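Local coordinates for odorant-binding protein 1d (Locusta migratoria, PDB 4PT1) that probably binds small hydrophobic odorant molecules and carries them, as a secreted, all-helical member of the insect PBP/GOBP family, at residues A[50-55]-A[59-64]. Numbering follows the deposited sequence.
Sequences YLKCIM and NSLSDD
Met55 and Ser60 meet where helix 45-57 ends in a Schellman motif, a clear case of a helix terminus that folds the following chain back along its own last turns. Asn59, with its positive phi, is the C-prime residue, and Ser60 N donates a 3.0 Å hydrogen bond to Met55 O. Leu61 N adds a weak, longer bond to the same carbonyl oxygen. Beside these backbone bonds, Met55 CB packs 3.7 Å from Leu61 CB, while the Met55 chain, bent at its last torsion (chi3 78°), brings CE back to within 3.7 Å of Ser60 OG. Lys52, about one turn before Met55, lays its CG 3.7 Å from Leu61 CD2, the two side chains running roughly perpendicular; helix 99-113 also touches this lysine, through Ala99 and Ala103. Lys52 points CG away from its own backbone N (chi1 176°), and a bend at chi2 then carries the chain past Leu61 to set NZ 2.6 Å from Asp63 OD1 in a salt bridge, reaching the carboxylate from its anti side and 33° out of plane. An alanine in place of Lys52 is likely to leave the Asp63 carboxylate without this cation and uncover one flank of Leu61. One carbonyl oxygen thus takes two backbone N-H groups as the helix ends, while the ion pair, at the exposed Asp63, probably contributes less than the buried part.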
loop_
_atom_site.group_PDB
_atom_site.type_symbol
_atom_site.label_atom_id
_atom_site.label_comp_id
_atom_site.label_asym_id
_atom_site.label_seq_id
_atom_site.Cartn_x
_atom_site.Cartn_y
_atom_site.Cartn_z
ATOM N N TYR A 50 -5.532 -8.024 0.119
ATOM C CA TYR A 50 -4.857 -7.421 1.263
ATOM C C TYR A 50 -4.478 -5.948 0.984
ATOM O O TYR A 50 -4.736 -5.075 1.817
ATOM C CB TYR A 50 -3.635 -8.239 1.631
ATOM C CG TYR A 50 -2.810 -7.644 2.736
ATOM C CD1 TYR A 50 -3.144 -7.863 4.079
ATOM C CD2 TYR A 50 -1.681 -6.890 2.456
ATOM C CE1 TYR A 50 -2.372 -7.339 5.087
ATOM C CE2 TYR A 50 -0.906 -6.339 3.467
ATOM C CZ TYR A 50 -1.262 -6.567 4.774
ATOM O OH TYR A 50 -0.489 -6.046 5.745
ATOM N N LEU A 51 -3.869 -5.661 -0.173
ATOM C CA LEU A 51 -3.626 -4.276 -0.614
ATOM C C LEU A 51 -4.919 -3.464 -0.635
ATOM O O LEU A 51 -4.979 -2.332 -0.110
ATOM C CB LEU A 51 -2.972 -4.230 -2.007
ATOM C CG LEU A 51 -1.553 -4.828 -2.097
ATOM C CD1 LEU A 51 -1.063 -4.772 -3.537
ATOM C CD2 LEU A 51 -0.560 -4.149 -1.148
ATOM N N LYS A 52 -5.959 -4.048 -1.230
ATOM C CA LYS A 52 -7.274 -3.407 -1.271
ATOM C C LYS A 52 -7.770 -3.103 0.140
ATOM O O LYS A 52 -8.266 -2.008 0.412
ATOM C CB LYS A 52 -8.264 -4.283 -2.068
ATOM C CG LYS A 52 -9.696 -3.787 -2.117
ATOM C CD LYS A 52 -10.564 -4.410 -1.056
ATOM C CE LYS A 52 -12.029 -4.147 -1.364
ATOM N NZ LYS A 52 -12.875 -4.716 -0.307
ATOM N N CYS A 53 -7.617 -4.055 1.047
ATOM C CA CYS A 53 -8.120 -3.891 2.403
ATOM C C CYS A 53 -7.429 -2.734 3.117
ATOM O O CYS A 53 -8.087 -1.967 3.804
ATOM C CB CYS A 53 -7.944 -5.199 3.184
ATOM S SG CYS A 53 -8.504 -5.112 4.885
ATOM N N ILE A 54 -6.110 -2.622 2.972
ATOM C CA ILE A 54 -5.348 -1.496 3.516
ATOM C C ILE A 54 -5.901 -0.179 2.959
ATOM O O ILE A 54 -6.138 0.769 3.693
ATOM C CB ILE A 54 -3.837 -1.613 3.219
ATOM C CG1 ILE A 54 -3.198 -2.669 4.118
ATOM C CG2 ILE A 54 -3.103 -0.282 3.479
ATOM C CD1 ILE A 54 -1.776 -2.955 3.707
ATOM N N MET A 55 -6.127 -0.121 1.652
ATOM C CA MET A 55 -6.600 1.130 1.073
ATOM C C MET A 55 -7.979 1.498 1.616
ATOM O O MET A 55 -8.256 2.675 1.853
ATOM C CB MET A 55 -6.605 1.061 -0.452
ATOM C CG MET A 55 -5.215 0.929 -1.049
ATOM S SD MET A 55 -5.267 0.933 -2.841
ATOM C CE MET A 55 -5.477 2.695 -3.139
ATOM N N ASN A 59 -9.170 4.896 3.715
ATOM C CA ASN A 59 -10.083 5.797 2.999
ATOM C C ASN A 59 -9.733 6.147 1.546
ATOM O O ASN A 59 -10.426 6.977 0.943
ATOM C CB ASN A 59 -10.254 7.114 3.773
ATOM C CG ASN A 59 -10.545 6.896 5.235
ATOM O OD1 ASN A 59 -9.727 7.239 6.102
ATOM N ND2 ASN A 59 -11.715 6.306 5.527
ATOM N N SER A 60 -8.703 5.510 0.982
ATOM C CA SER A 60 -8.252 5.794 -0.390
ATOM C C SER A 60 -8.906 4.900 -1.418
ATOM O O SER A 60 -8.727 5.111 -2.619
ATOM C CB SER A 60 -6.726 5.695 -0.519
ATOM O OG SER A 60 -6.209 4.481 0.005
ATOM N N LEU A 61 -9.651 3.892 -0.955
ATOM C CA LEU A 61 -10.476 3.078 -1.838
ATOM C C LEU A 61 -11.801 2.744 -1.149
ATOM O O LEU A 61 -11.860 2.522 0.067
ATOM C CB LEU A 61 -9.714 1.810 -2.253
ATOM C CG LEU A 61 -10.132 1.103 -3.542
ATOM C CD1 LEU A 61 -9.558 1.802 -4.767
ATOM C CD2 LEU A 61 -9.715 -0.364 -3.534
ATOM N N SER A 62 -12.880 2.748 -1.920
ATOM C CA SER A 62 -14.159 2.274 -1.409
ATOM C C SER A 62 -14.108 0.757 -1.414
ATOM O O SER A 62 -13.329 0.150 -2.141
ATOM C CB SER A 62 -15.304 2.744 -2.300
ATOM O OG SER A 62 -15.150 2.246 -3.609
ATOM N N ASP A 63 -14.958 0.134 -0.618
ATOM C CA ASP A 63 -15.080 -1.332 -0.629
ATOM C C ASP A 63 -15.304 -1.883 -2.041
ATOM O O ASP A 63 -14.799 -2.960 -2.381
ATOM C CB ASP A 63 -16.218 -1.773 0.308
ATOM C CG ASP A 63 -16.214 -3.268 0.577
ATOM O OD1 ASP A 63 -15.127 -3.853 0.791
ATOM O OD2 ASP A 63 -17.314 -3.852 0.573
ATOM N N ASP A 64 -16.027 -1.138 -2.881
ATOM C CA ASP A 64 -16.292 -1.588 -4.247
ATOM C C ASP A 64 -15.297 -1.056 -5.273
ATOM O O ASP A 64 -15.508 -1.168 -6.473
ATOM C CB ASP A 64 -17.748 -1.294 -4.656
ATOM C CG ASP A 64 -18.022 0.184 -4.897
ATOM O OD1 ASP A 64 -17.380 1.042 -4.259
ATOM O OD2 ASP A 64 -18.917 0.475 -5.724
#